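Long-range contacts in cystalysin (Treponema denticola, PDB 1C7O), which belongs to the class I and II aminotransferase family, whose members are built around a pyridoxal-phosphate site, and assembles as a dimer of identical chains: residues S16-L21 and V33-V38; L198-D203 and D228-F233; I330-L335 and G366-N371. All coordinates share one frame; numbering follows the deposited sequence.

Contact 1: S16-L21 and V33-V38. With PPG ((2E,3E)-4-(2-aminoethoxy)-2-[({3-hydroxy-2-methyl-5-[(phosphonooxy)methyl]pyridin-4-yl}methyl)imino]but-3-enoic acid), chain I.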
loop_
_atom_site.group_PDB
_atom_site.type_symbol
_atom_site.label_atom_id
_atom_site.label_comp_id
_atom_site.label_asym_id
_atom_site.label_seq_id
_atom_site.Cartn_x
_atom_site.Cartn_y
_atom_site.Cartn_z
ATOM N N SER A 16 0.201 16.389 5.463
ATOM C CA SER A 16 0.531 16.591 4.056
ATOM C C SER A 16 2.037 16.593 3.870
ATOM O O SER A 16 2.745 17.333 4.551
ATOM C CB SER A 16 -0.030 17.923 3.558
ATOM O OG SER A 16 0.500 18.240 2.284
ATOM N N LEU A 17 2.533 15.771 2.954
ATOM C CA LEU A 17 3.968 15.737 2.716
ATOM C C LEU A 17 4.447 17.056 2.121
ATOM O O LEU A 17 5.561 17.501 2.391
ATOM C CB LEU A 17 4.342 14.553 1.818
ATOM C CG LEU A 17 4.432 13.230 2.597
ATOM C CD1 LEU A 17 3.051 12.753 3.007
ATOM C CD2 LEU A 17 5.091 12.182 1.750
ATOM N N LYS A 18 3.589 17.700 1.343
ATOM C CA LYS A 18 3.942 18.973 0.738
ATOM C C LYS A 18 4.069 20.071 1.783
ATOM O O LYS A 18 5.128 20.683 1.921
ATOM C CB LYS A 18 2.904 19.393 -0.311
ATOM C CG LYS A 18 2.933 20.895 -0.596
ATOM C CD LYS A 18 2.329 21.249 -1.929
ATOM C CE LYS A 18 0.917 20.746 -2.067
ATOM N NZ LYS A 18 0.421 21.005 -3.442
ATOM N N TRP A 19 2.995 20.333 2.515
ATOM C CA TRP A 19 3.048 21.380 3.526
ATOM C C TRP A 19 4.110 21.106 4.579
ATOM O O TRP A 19 4.901 21.987 4.889
ATOM C CB TRP A 19 1.676 21.584 4.183
ATOM C CG TRP A 19 0.697 22.293 3.284
ATOM C CD1 TRP A 19 0.197 21.839 2.092
ATOM C CD2 TRP A 19 0.123 23.593 3.489
ATOM N NE1 TRP A 19 -0.652 22.775 1.544
ATOM C CE2 TRP A 19 -0.714 23.862 2.377
ATOM C CE3 TRP A 19 0.238 24.559 4.502
ATOM C CZ2 TRP A 19 -1.435 25.058 2.249
ATOM C CZ3 TRP A 19 -0.480 25.750 4.378
ATOM C CH2 TRP A 19 -1.306 25.988 3.255
ATOM N N ASP A 20 4.145 19.892 5.117
ATOM C CA ASP A 20 5.139 19.550 6.138
ATOM C C ASP A 20 6.558 19.775 5.634
ATOM O O ASP A 20 7.435 20.202 6.387
ATOM C CB ASP A 20 4.989 18.091 6.583
ATOM C CG ASP A 20 3.755 17.860 7.425
ATOM O OD1 ASP A 20 2.971 18.817 7.629
ATOM O OD2 ASP A 20 3.570 16.709 7.880
ATOM N N LEU A 21 6.781 19.471 4.359
ATOM C CA LEU A 21 8.095 19.655 3.756
ATOM C C LEU A 21 8.456 21.139 3.759
ATOM O O LEU A 21 9.603 21.509 4.011
ATOM C CB LEU A 21 8.102 19.134 2.323
ATOM C CG LEU A 21 9.428 19.363 1.591
ATOM C CD1 LEU A 21 10.568 18.712 2.381
ATOM C CD2 LEU A 21 9.345 18.791 0.178
ATOM N N VAL A 33 1.340 31.632 3.265
ATOM C CA VAL A 33 2.028 30.974 2.162
ATOM C C VAL A 33 1.528 29.570 1.875
ATOM O O VAL A 33 1.402 28.741 2.783
ATOM C CB VAL A 33 3.552 30.871 2.430
ATOM C CG1 VAL A 33 4.226 30.047 1.323
ATOM C CG2 VAL A 33 4.167 32.259 2.519
ATOM N N VAL A 34 1.256 29.313 0.600
ATOM C CA VAL A 34 0.806 28.007 0.138
ATOM C C VAL A 34 1.929 27.419 -0.716
ATOM O O VAL A 34 2.400 28.051 -1.652
ATOM C CB VAL A 34 -0.471 28.126 -0.723
ATOM C CG1 VAL A 34 -0.761 26.793 -1.426
ATOM C CG2 VAL A 34 -1.654 28.541 0.165
ATOM N N PRO A 35 2.401 26.212 -0.380
ATOM C CA PRO A 35 3.475 25.616 -1.179
ATOM C C PRO A 35 2.994 25.211 -2.577
ATOM O O PRO A 35 1.821 24.874 -2.767
ATOM C CB PRO A 35 3.923 24.428 -0.322
ATOM C CG PRO A 35 2.692 24.069 0.440
ATOM C CD PRO A 35 2.119 25.408 0.820
ATOM N N LEU A 36 3.898 25.253 -3.555
ATOM C CA LEU A 36 3.555 24.911 -4.933
ATOM C C LEU A 36 4.515 23.891 -5.526
ATOM O O LEU A 36 4.853 23.970 -6.708
ATOM C CB LEU A 36 3.578 26.169 -5.798
ATOM C CG LEU A 36 2.698 27.343 -5.360
ATOM C CD1 LEU A 36 2.980 28.527 -6.260
ATOM C CD2 LEU A 36 1.230 26.964 -5.419
ATOM N N SER A 37 4.946 22.936 -4.709
ATOM C CA SER A 37 5.889 21.903 -5.138
ATOM C C SER A 37 5.217 20.572 -5.500
ATOM O O SER A 37 4.729 20.397 -6.615
ATOM C CB SER A 37 6.921 21.670 -4.035
ATOM O OG SER A 37 6.288 21.352 -2.808
ATOM N N VAL A 38 5.203 19.645 -4.546
ATOM C CA VAL A 38 4.607 18.319 -4.711
ATOM C C VAL A 38 3.358 18.274 -5.590
ATOM O O VAL A 38 2.493 19.137 -5.509
ATOM C CB VAL A 38 4.260 17.715 -3.334
ATOM C CG1 VAL A 38 3.619 16.339 -3.502
ATOM C CG2 VAL A 38 5.527 17.605 -2.490
HETATM N N1 PPG I . 4.712 9.140 -12.042
HETATM C C2 PPG I . 4.856 10.455 -12.463
HETATM C C2A PPG I . 5.356 10.631 -13.859
HETATM C C3 PPG I . 4.470 11.511 -11.518
HETATM O O3 PPG I . 4.666 12.780 -12.026
HETATM C C4 PPG I . 3.974 11.185 -10.245
HETATM C C4A PPG I . 3.768 12.323 -9.241
HETATM C C5 PPG I . 3.867 9.712 -9.897
HETATM C C6 PPG I . 4.249 8.759 -10.834
HETATM C C5A PPG I . 3.406 9.231 -8.465
HETATM O OP4 PPG I . 2.479 8.131 -8.545
HETATM P P PPG I . 2.059 7.328 -7.206
HETATM O OP1 PPG I . 3.293 6.651 -6.742
HETATM O OP2 PPG I . 0.946 6.349 -7.620
HETATM O OP3 PPG I . 1.511 8.341 -6.273
HETATM N N4A PPG I . 4.997 12.654 -8.556
HETATM C CAI PPG I . 4.999 13.807 -7.638
HETATM C CBC PPG I . 5.614 15.093 -8.107
HETATM O O2B PPG I . 5.692 16.214 -7.275
HETATM O O3B PPG I . 6.078 15.171 -9.324
HETATM C CBI PPG I . 4.355 13.713 -6.357
HETATM C CGI PPG I . 5.118 13.622 -5.162
HETATM O OET PPG I . 5.970 12.481 -4.863
HETATM C CEI PPG I . 6.369 12.634 -3.421
HETATM C CFI PPG I . 5.120 12.527 -2.518
HETATM N NI PPG I . 5.419 12.738 -1.137
HETATM O O HOH W 1 6.869 22.115 -0.221
#

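Contact 2: L198-D203 and D228-F233. With PPG ((2E,3E)-4-(2-aminoethoxy)-2-[({3-hydroxy-2-methyl-5-[(phosphonooxy)methyl]pyridin-4-yl}methyl)imino]but-3-enoic acid), chain I.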
loop_
_atom_site.group_PDB
_atom_site.type_symbol
_atom_site.label_atom_id
_atom_site.label_comp_id
_atom_site.label_asym_id
_atom_site.label_seq_id
_atom_site.Cartn_x
_atom_site.Cartn_y
_atom_site.Cartn_z
ATOM N N LEU A 198 13.538 -4.000 -26.759
ATOM C CA LEU A 198 13.151 -3.165 -25.632
ATOM C C LEU A 198 11.698 -3.341 -25.201
ATOM O O LEU A 198 10.793 -3.475 -26.028
ATOM C CB LEU A 198 13.371 -1.682 -25.946
ATOM C CG LEU A 198 14.781 -1.103 -26.021
ATOM C CD1 LEU A 198 14.672 0.389 -26.287
ATOM C CD2 LEU A 198 15.537 -1.365 -24.728
ATOM N N MET A 199 11.498 -3.361 -23.887
ATOM C CA MET A 199 10.164 -3.436 -23.321
ATOM C C MET A 199 9.772 -1.967 -23.204
ATOM O O MET A 199 10.643 -1.088 -23.183
ATOM C CB MET A 199 10.182 -4.049 -21.918
ATOM C CG MET A 199 10.126 -5.556 -21.864
ATOM S SD MET A 199 9.799 -6.131 -20.180
ATOM C CE MET A 199 8.033 -6.007 -20.103
ATOM N N LEU A 200 8.477 -1.697 -23.129
ATOM C CA LEU A 200 8.014 -0.328 -22.985
ATOM C C LEU A 200 7.237 -0.171 -21.684
ATOM O O LEU A 200 6.213 -0.827 -21.471
ATOM C CB LEU A 200 7.136 0.077 -24.170
ATOM C CG LEU A 200 6.518 1.471 -24.063
ATOM C CD1 LEU A 200 7.613 2.484 -23.780
ATOM C CD2 LEU A 200 5.765 1.816 -25.347
ATOM N N TRP A 201 7.751 0.692 -20.810
ATOM C CA TRP A 201 7.128 0.989 -19.526
ATOM C C TRP A 201 6.625 2.427 -19.602
ATOM O O TRP A 201 7.332 3.356 -19.217
ATOM C CB TRP A 201 8.147 0.864 -18.382
ATOM C CG TRP A 201 8.785 -0.496 -18.259
ATOM C CD1 TRP A 201 8.331 -1.671 -18.796
ATOM C CD2 TRP A 201 10.007 -0.811 -17.582
ATOM N NE1 TRP A 201 9.198 -2.693 -18.504
ATOM C CE2 TRP A 201 10.237 -2.197 -17.760
ATOM C CE3 TRP A 201 10.934 -0.059 -16.841
ATOM C CZ2 TRP A 201 11.357 -2.844 -17.229
ATOM C CZ3 TRP A 201 12.054 -0.707 -16.312
ATOM C CH2 TRP A 201 12.253 -2.086 -16.512
ATOM N N SER A 202 5.410 2.609 -20.109
ATOM C CA SER A 202 4.843 3.944 -20.244
ATOM C C SER A 202 4.017 4.387 -19.032
ATOM O O SER A 202 2.934 3.870 -18.766
ATOM C CB SER A 202 3.985 4.017 -21.506
ATOM O OG SER A 202 3.605 5.354 -21.782
ATOM N N ASP A 203 4.547 5.357 -18.303
ATOM C CA ASP A 203 3.890 5.899 -17.123
ATOM C C ASP A 203 3.012 7.032 -17.621
ATOM O O ASP A 203 3.508 8.102 -17.960
ATOM C CB ASP A 203 4.963 6.415 -16.162
ATOM C CG ASP A 203 4.395 7.117 -14.951
ATOM O OD1 ASP A 203 5.181 7.329 -14.009
ATOM O OD2 ASP A 203 3.194 7.461 -14.935
ATOM N N ASP A 228 1.964 -5.770 -26.995
ATOM C CA ASP A 228 2.374 -7.124 -26.612
ATOM C C ASP A 228 3.567 -7.160 -25.658
ATOM O O ASP A 228 3.747 -8.124 -24.915
ATOM C CB ASP A 228 2.684 -7.963 -27.856
ATOM C CG ASP A 228 1.427 -8.458 -28.562
ATOM O OD1 ASP A 228 1.553 -9.024 -29.667
ATOM O OD2 ASP A 228 0.313 -8.291 -28.017
ATOM N N LYS A 229 4.394 -6.123 -25.685
ATOM C CA LYS A 229 5.532 -6.055 -24.777
ATOM C C LYS A 229 5.536 -4.712 -24.058
ATOM O O LYS A 229 6.590 -4.108 -23.855
ATOM C CB LYS A 229 6.858 -6.260 -25.527
ATOM C CG LYS A 229 7.171 -5.245 -26.607
ATOM C CD LYS A 229 8.569 -5.476 -27.153
ATOM C CE LYS A 229 8.903 -4.520 -28.282
ATOM N NZ LYS A 229 10.277 -4.757 -28.810
ATOM N N THR A 230 4.351 -4.249 -23.670
ATOM C CA THR A 230 4.231 -2.972 -22.973
ATOM C C THR A 230 3.446 -3.053 -21.664
ATOM O O THR A 230 2.477 -3.808 -21.539
ATOM C CB THR A 230 3.550 -1.897 -23.861
ATOM O OG1 THR A 230 4.362 -1.631 -25.006
ATOM C CG2 THR A 230 3.371 -0.602 -23.093
ATOM N N ILE A 231 3.889 -2.257 -20.694
ATOM C CA ILE A 231 3.245 -2.151 -19.392
ATOM C C ILE A 231 2.874 -0.687 -19.285
ATOM O O ILE A 231 3.750 0.170 -19.346
ATOM C CB ILE A 231 4.212 -2.459 -18.250
ATOM C CG1 ILE A 231 4.724 -3.892 -18.357
ATOM C CG2 ILE A 231 3.517 -2.247 -16.922
ATOM C CD1 ILE A 231 5.836 -4.202 -17.377
ATOM N N THR A 232 1.586 -0.395 -19.138
ATOM C CA THR A 232 1.133 0.989 -19.023
ATOM C C THR A 232 0.694 1.312 -17.595
ATOM O O THR A 232 -0.236 0.701 -17.077
ATOM C CB THR A 232 -0.049 1.267 -19.971
ATOM O OG1 THR A 232 0.343 0.989 -21.321
ATOM C CG2 THR A 232 -0.488 2.718 -19.864
ATOM N N PHE A 233 1.354 2.274 -16.961
ATOM C CA PHE A 233 0.999 2.652 -15.600
ATOM C C PHE A 233 -0.071 3.743 -15.568
ATOM O O PHE A 233 0.155 4.866 -16.044
ATOM C CB PHE A 233 2.235 3.151 -14.849
ATOM C CG PHE A 233 3.405 2.210 -14.894
ATOM C CD1 PHE A 233 4.473 2.453 -15.747
ATOM C CD2 PHE A 233 3.454 1.097 -14.061
ATOM C CE1 PHE A 233 5.574 1.610 -15.773
ATOM C CE2 PHE A 233 4.557 0.242 -14.077
ATOM C CZ PHE A 233 5.619 0.503 -14.938
HETATM N N1 PPG I . 4.712 9.140 -12.042
HETATM C C2 PPG I . 4.856 10.455 -12.463
HETATM C C2A PPG I . 5.356 10.631 -13.859
HETATM C C3 PPG I . 4.470 11.511 -11.518
HETATM O O3 PPG I . 4.666 12.780 -12.026
HETATM C C4 PPG I . 3.974 11.185 -10.245
HETATM C C4A PPG I . 3.768 12.323 -9.241
HETATM C C5 PPG I . 3.867 9.712 -9.897
HETATM C C6 PPG I . 4.249 8.759 -10.834
HETATM C C5A PPG I . 3.406 9.231 -8.465
HETATM O OP4 PPG I . 2.479 8.131 -8.545
HETATM P P PPG I . 2.059 7.328 -7.206
HETATM O OP1 PPG I . 3.293 6.651 -6.742
HETATM O OP2 PPG I . 0.946 6.349 -7.620
HETATM O OP3 PPG I . 1.511 8.341 -6.273
HETATM N N4A PPG I . 4.997 12.654 -8.556
HETATM C CAI PPG I . 4.999 13.807 -7.638
HETATM C CBC PPG I . 5.614 15.093 -8.107
HETATM O O2B PPG I . 5.692 16.214 -7.275
HETATM O O3B PPG I . 6.078 15.171 -9.324
HETATM C CBI PPG I . 4.355 13.713 -6.357
HETATM C CGI PPG I . 5.118 13.622 -5.162
HETATM O OET PPG I . 5.970 12.481 -4.863
HETATM C CEI PPG I . 6.369 12.634 -3.421
HETATM C CFI PPG I . 5.120 12.527 -2.518
HETATM N NI PPG I . 5.419 12.738 -1.137
#

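Contact 3: I330-L335 and G366-N371. With PPG ((2E,3E)-4-(2-aminoethoxy)-2-[({3-hydroxy-2-methyl-5-[(phosphonooxy)methyl]pyridin-4-yl}methyl)imino]but-3-enoic acid), chain I.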
loop_
_atom_site.group_PDB
_atom_site.type_symbol
_atom_site.label_atom_id
_atom_site.label_comp_id
_atom_site.label_asym_id
_atom_site.label_seq_id
_atom_site.Cartn_x
_atom_site.Cartn_y
_atom_site.Cartn_z
ATOM N N ILE A 330 9.309 26.460 -15.527
ATOM C CA ILE A 330 9.765 27.848 -15.632
ATOM C C ILE A 330 11.288 27.959 -15.728
ATOM O O ILE A 330 12.011 27.364 -14.929
ATOM C CB ILE A 330 9.287 28.685 -14.412
ATOM C CG1 ILE A 330 7.805 28.412 -14.129
ATOM C CG2 ILE A 330 9.487 30.175 -14.687
ATOM C CD1 ILE A 330 7.294 29.052 -12.854
ATOM N N ASP A 331 11.760 28.754 -16.690
ATOM C CA ASP A 331 13.189 28.949 -16.932
ATOM C C ASP A 331 13.785 30.216 -16.297
ATOM O O ASP A 331 13.642 31.322 -16.825
ATOM C CB ASP A 331 13.437 28.936 -18.453
ATOM C CG ASP A 331 14.896 29.201 -18.829
ATOM O OD1 ASP A 331 15.799 29.020 -17.980
ATOM O OD2 ASP A 331 15.131 29.581 -20.001
ATOM N N PHE A 332 14.467 30.034 -15.166
ATOM C CA PHE A 332 15.101 31.138 -14.443
ATOM C C PHE A 332 16.594 31.236 -14.762
ATOM O O PHE A 332 17.363 31.811 -13.985
ATOM C CB PHE A 332 14.954 30.958 -12.926
ATOM C CG PHE A 332 13.575 31.233 -12.397
ATOM C CD1 PHE A 332 12.591 30.254 -12.428
ATOM C CD2 PHE A 332 13.271 32.463 -11.828
ATOM C CE1 PHE A 332 11.330 30.496 -11.893
ATOM C CE2 PHE A 332 12.013 32.710 -11.293
ATOM C CZ PHE A 332 11.043 31.725 -11.325
ATOM N N ARG A 333 17.009 30.681 -15.895
ATOM C CA ARG A 333 18.421 30.710 -16.257
ATOM C C ARG A 333 19.028 32.116 -16.365
ATOM O O ARG A 333 20.145 32.357 -15.896
ATOM C CB ARG A 333 18.640 29.923 -17.556
ATOM C CG ARG A 333 18.687 28.402 -17.330
ATOM C CD ARG A 333 18.892 27.609 -18.618
ATOM N NE ARG A 333 17.767 27.754 -19.537
ATOM C CZ ARG A 333 17.647 27.085 -20.680
ATOM N NH1 ARG A 333 18.585 26.222 -21.037
ATOM N NH2 ARG A 333 16.596 27.281 -21.467
ATOM N N ALA A 334 18.290 33.048 -16.958
ATOM C CA ALA A 334 18.796 34.405 -17.118
ATOM C C ALA A 334 19.162 35.031 -15.776
ATOM O O ALA A 334 19.886 36.027 -15.725
ATOM C CB ALA A 334 17.768 35.263 -17.835
ATOM N N LEU A 335 18.665 34.441 -14.693
ATOM C CA LEU A 335 18.933 34.943 -13.350
ATOM C C LEU A 335 20.382 34.676 -12.941
ATOM O O LEU A 335 20.863 35.187 -11.928
ATOM C CB LEU A 335 17.986 34.277 -12.355
ATOM C CG LEU A 335 17.320 35.182 -11.321
ATOM C CD1 LEU A 335 16.443 36.208 -12.026
ATOM C CD2 LEU A 335 16.488 34.333 -10.371
ATOM N N GLY A 366 18.385 25.429 -13.211
ATOM C CA GLY A 366 18.032 26.751 -13.687
ATOM C C GLY A 366 16.534 26.882 -13.859
ATOM O O GLY A 366 16.016 27.985 -14.040
ATOM N N PHE A 367 15.832 25.755 -13.806
ATOM C CA PHE A 367 14.379 25.759 -13.958
ATOM C C PHE A 367 13.686 25.558 -12.622
ATOM O O PHE A 367 14.320 25.185 -11.632
ATOM C CB PHE A 367 13.914 24.654 -14.917
ATOM C CG PHE A 367 14.437 24.797 -16.317
ATOM C CD1 PHE A 367 15.756 24.467 -16.619
ATOM C CD2 PHE A 367 13.616 25.287 -17.332
ATOM C CE1 PHE A 367 16.251 24.624 -17.905
ATOM C CE2 PHE A 367 14.101 25.450 -18.625
ATOM C CZ PHE A 367 15.425 25.117 -18.911
ATOM N N GLU A 368 12.377 25.802 -12.617
ATOM C CA GLU A 368 11.541 25.637 -11.433
ATOM C C GLU A 368 10.210 25.056 -11.909
ATOM O O GLU A 368 9.712 25.436 -12.972
ATOM C CB GLU A 368 11.276 26.989 -10.759
ATOM C CG GLU A 368 12.504 27.738 -10.283
ATOM C CD GLU A 368 13.176 27.086 -9.094
ATOM O OE1 GLU A 368 14.154 27.666 -8.577
ATOM O OE2 GLU A 368 12.733 25.993 -8.674
ATOM N N ARG A 369 9.639 24.134 -11.139
ATOM C CA ARG A 369 8.354 23.548 -11.509
ATOM C C ARG A 369 7.279 24.076 -10.560
ATOM O O ARG A 369 7.344 23.863 -9.353
ATOM C CB ARG A 369 8.404 22.022 -11.430
ATOM C CG ARG A 369 7.342 21.342 -12.285
ATOM C CD ARG A 369 7.193 19.890 -11.930
ATOM N NE ARG A 369 6.628 19.744 -10.598
ATOM C CZ ARG A 369 6.472 18.581 -9.980
ATOM N NH1 ARG A 369 6.844 17.461 -10.585
ATOM N NH2 ARG A 369 5.945 18.541 -8.760
ATOM N N ILE A 370 6.293 24.769 -11.111
ATOM C CA ILE A 370 5.222 25.334 -10.308
ATOM C C ILE A 370 3.934 24.523 -10.426
ATOM O O ILE A 370 3.518 24.155 -11.528
ATOM C CB ILE A 370 4.940 26.786 -10.734
ATOM C CG1 ILE A 370 3.933 27.433 -9.783
ATOM C CG2 ILE A 370 4.411 26.810 -12.167
ATOM C CD1 ILE A 370 3.671 28.905 -10.087
ATOM N N ASN A 371 3.318 24.239 -9.281
ATOM C CA ASN A 371 2.066 23.484 -9.248
ATOM C C ASN A 371 0.908 24.446 -9.477
ATOM O O ASN A 371 0.628 25.294 -8.634
ATOM C CB ASN A 371 1.881 22.797 -7.899
ATOM C CG ASN A 371 0.692 21.871 -7.889
ATOM O OD1 ASN A 371 -0.349 22.180 -8.469
ATOM N ND2 ASN A 371 0.832 20.728 -7.223
HETATM N N1 PPG I . 4.712 9.140 -12.042
HETATM C C2 PPG I . 4.856 10.455 -12.463
HETATM C C2A PPG I . 5.356 10.631 -13.859
HETATM C C3 PPG I . 4.470 11.511 -11.518
HETATM O O3 PPG I . 4.666 12.780 -12.026
HETATM C C4 PPG I . 3.974 11.185 -10.245
HETATM C C4A PPG I . 3.768 12.323 -9.241
HETATM C C5 PPG I . 3.867 9.712 -9.897
HETATM C C6 PPG I . 4.249 8.759 -10.834
HETATM C C5A PPG I . 3.406 9.231 -8.465
HETATM O OP4 PPG I . 2.479 8.131 -8.545
HETATM P P PPG I . 2.059 7.328 -7.206
HETATM O OP1 PPG I . 3.293 6.651 -6.742
HETATM O OP2 PPG I . 0.946 6.349 -7.620
HETATM O OP3 PPG I . 1.511 8.341 -6.273
HETATM N N4A PPG I . 4.997 12.654 -8.556
HETATM C CAI PPG I . 4.999 13.807 -7.638
HETATM C CBC PPG I . 5.614 15.093 -8.107
HETATM O O2B PPG I . 5.692 16.214 -7.275
HETATM O O3B PPG I . 6.078 15.171 -9.324
HETATM C CBI PPG I . 4.355 13.713 -6.357
HETATM C CGI PPG I . 5.118 13.622 -5.162
HETATM O OET PPG I . 5.970 12.481 -4.863
HETATM C CEI PPG I . 6.369 12.634 -3.421
HETATM C CFI PPG I . 5.120 12.527 -2.518
HETATM N NI PPG I . 5.419 12.738 -1.137
#

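Contact 1: S16-L21 and V33-V38
Val33 reaches Trp19 with its backbone alone, the carbonyl O approaching the six-membered part of the indole obliquely. Val34 continues along that ring, its CG2 branch slanting to 4.0 Å from Trp19 CH2. Pro35 then engages two neighbouring helix residues together. Its CG stands 3.7 Å from the centroid of the five-membered ring of Trp19 and just 8° off the ring normal, which defines a CH-pi contact over the face; Pro35 CD lies over the same face. The stem of Lys18 crosses the proline tightly, Lys18 CG lying 3.3 Å from Pro35 CG. At Ser37 the link is a water, 2.8 Å from Ser37 OG and 3.1 Å from Lys18 O, to which it donates. Val38 packs its CB 3.7 Å from Lys18 CB. With CG anti to the backbone N (chi1 159°) and a bend at chi3 (56°), Lys18 brings NZ round to Val38 O, but that bond is weak; the ammonium is held chiefly by salt bridges to Asp40 and Glu42. Val38 CG1 faces the ligand, 3.5 Å from PPG CGI, and Tyr64 of the second subunit bonds to PPG from across the interface. A helix N-terminus, capped by Ser16 and packed on a ligand-lining loop, thus forms part of the wall of a pyridoxal-phosphate pocket at the dimer interface, the usual site in this fold.

Contact 2: L198-D203 and D228-F233
Leu200 to Asp203 pair in order with Thr230 to Phe233 as parallel strands, their axes 4.7 Å apart at closest approach and 13° from alignment. Leu200 bonds to both sides of Thr230, through its N to Lys229 O and through its O to Ile231 N, the latter at 2.8 Å and nearly linear. Ser202 repeats the pattern around Thr232: the bond from Ser202 N to Ile231 O is weak, whereas Phe233 N meets Ser202 O at 2.9 Å. On the face carrying Trp201 and Ile231, these two side chains run side by side, with Ile231 CD1 3.8 Å from Trp201 CD1. Met199, bent at its thioether, brings CE to the edge of the indole in its plane and 3.9 Å from Ile231 CD1. Phe233 has CG anti to its carbonyl carbon (chi1 -52°), which turns the ring back over the neighbouring strand: its edge, at CE1, comes 3.7 Å from Trp201 CB, while Ile231 CG2 lies above one face, offset toward the rim. Helix 98-109 packs on this side, Val98 touching Asp203 and Phe233. The two strands belong to a beta-alpha-beta crossover through helix 224-227 and lie inside the mixed seven-stranded sheet of the large domain of the fold-type I pyridoxal-phosphate family. At the C-terminal end of strand 199-203, Asp203 OD1 lies 2.7 Å from PPG N1, the pyridine nitrogen, and Asp203 OD2 accepts from Ile205 N. On the other face Leu200 CB lies 3.4 Å from Thr230 OG1, a hydroxyl bonded to Leu226 O. Near the start of the strands the extended Lys229 reaches Leu198 O with NZ, a weak bond, and has Val193 O as its stronger partner.

Contact 3: I330-L335 and G366-N371
Ile330 and Glu368 form a hydrogen-bonded antiparallel pair, with Ile330 N 2.8 Å from Glu368 O and the return bond running from Glu368 N to Ile330 O. Past the adjoining non-hydrogen-bonded pair of Asp331 and Phe367, Phe332 N reaches Gly366 O at 2.8 Å. As the chain leaves the strand, Asp331 and Arg333 make a salt bridge, NE lying 2.8 Å from Asp331 OD1 while NH2 takes OD2, a side-on grip with one nitrogen to each oxygen. Asp331 OD1 also accepts from Arg333 N, closing an Asx turn; the two donors approach from opposite faces of the carboxylate, so its orientation is fixed from both sides. Arg333 NH2 has a second acid partner in Glu144. This charged pair rests on Phe367. The Asp331 carboxylate stacks on one face of the ring, the planes 22° apart and OD1 offset toward the rim. Phe367 CZ in turn sits over the centre of the guanidinium, 3.5 Å from Arg333 CZ, but the planes are 45° apart, so this is a tilted approach and not a flat stack. On the opposite side of the sheet Glu368, its CG anti to the carbonyl carbon (chi1 -60°), crosses Phe332 at about a right angle and puts CG 3.3 Å from Phe332 CD1. Ile330 CD1 meets Ile370 CG2 at 3.7 Å, and helix 339-350 covers Phe332 and Glu368 with Met342 and Met346. The paired strands are two of the three in a small antiparallel sheet. Its central strand presents Arg369 to the ligand carboxylate, NH1 2.7 Å from PPG O3B and NH2 2.8 Å from PPG O2B, the end-on, two-bond arrangement characteristic of the carboxylate-binding arginine in this aminotransferase family.

How the contacts relate
Along the chain the three contacts follow in series, yet all meet the same PPG. Contacts 1 and 3 adjoin, their centres 18 Å apart: Val38 O and Asn371 ND2 lie 2.9 Å apart and Leu36 O and Asn371 N 3.0 Å apart, both probable hydrogen bonds, which tie the loop after helix 17-25 to strand 367-371. Contact 2 stands apart in the seven-stranded sheet, across the centre of the chain, its centre 32 Å from that of contact 1 and 31 Å from that of contact 3. The ligand lies between them: contact 2 meets its pyridine ring, contact 3 its carboxylate, and contact 1 its aminoethoxy-bearing chain. The pocket therefore draws on sequentially distant elements and separate sheets.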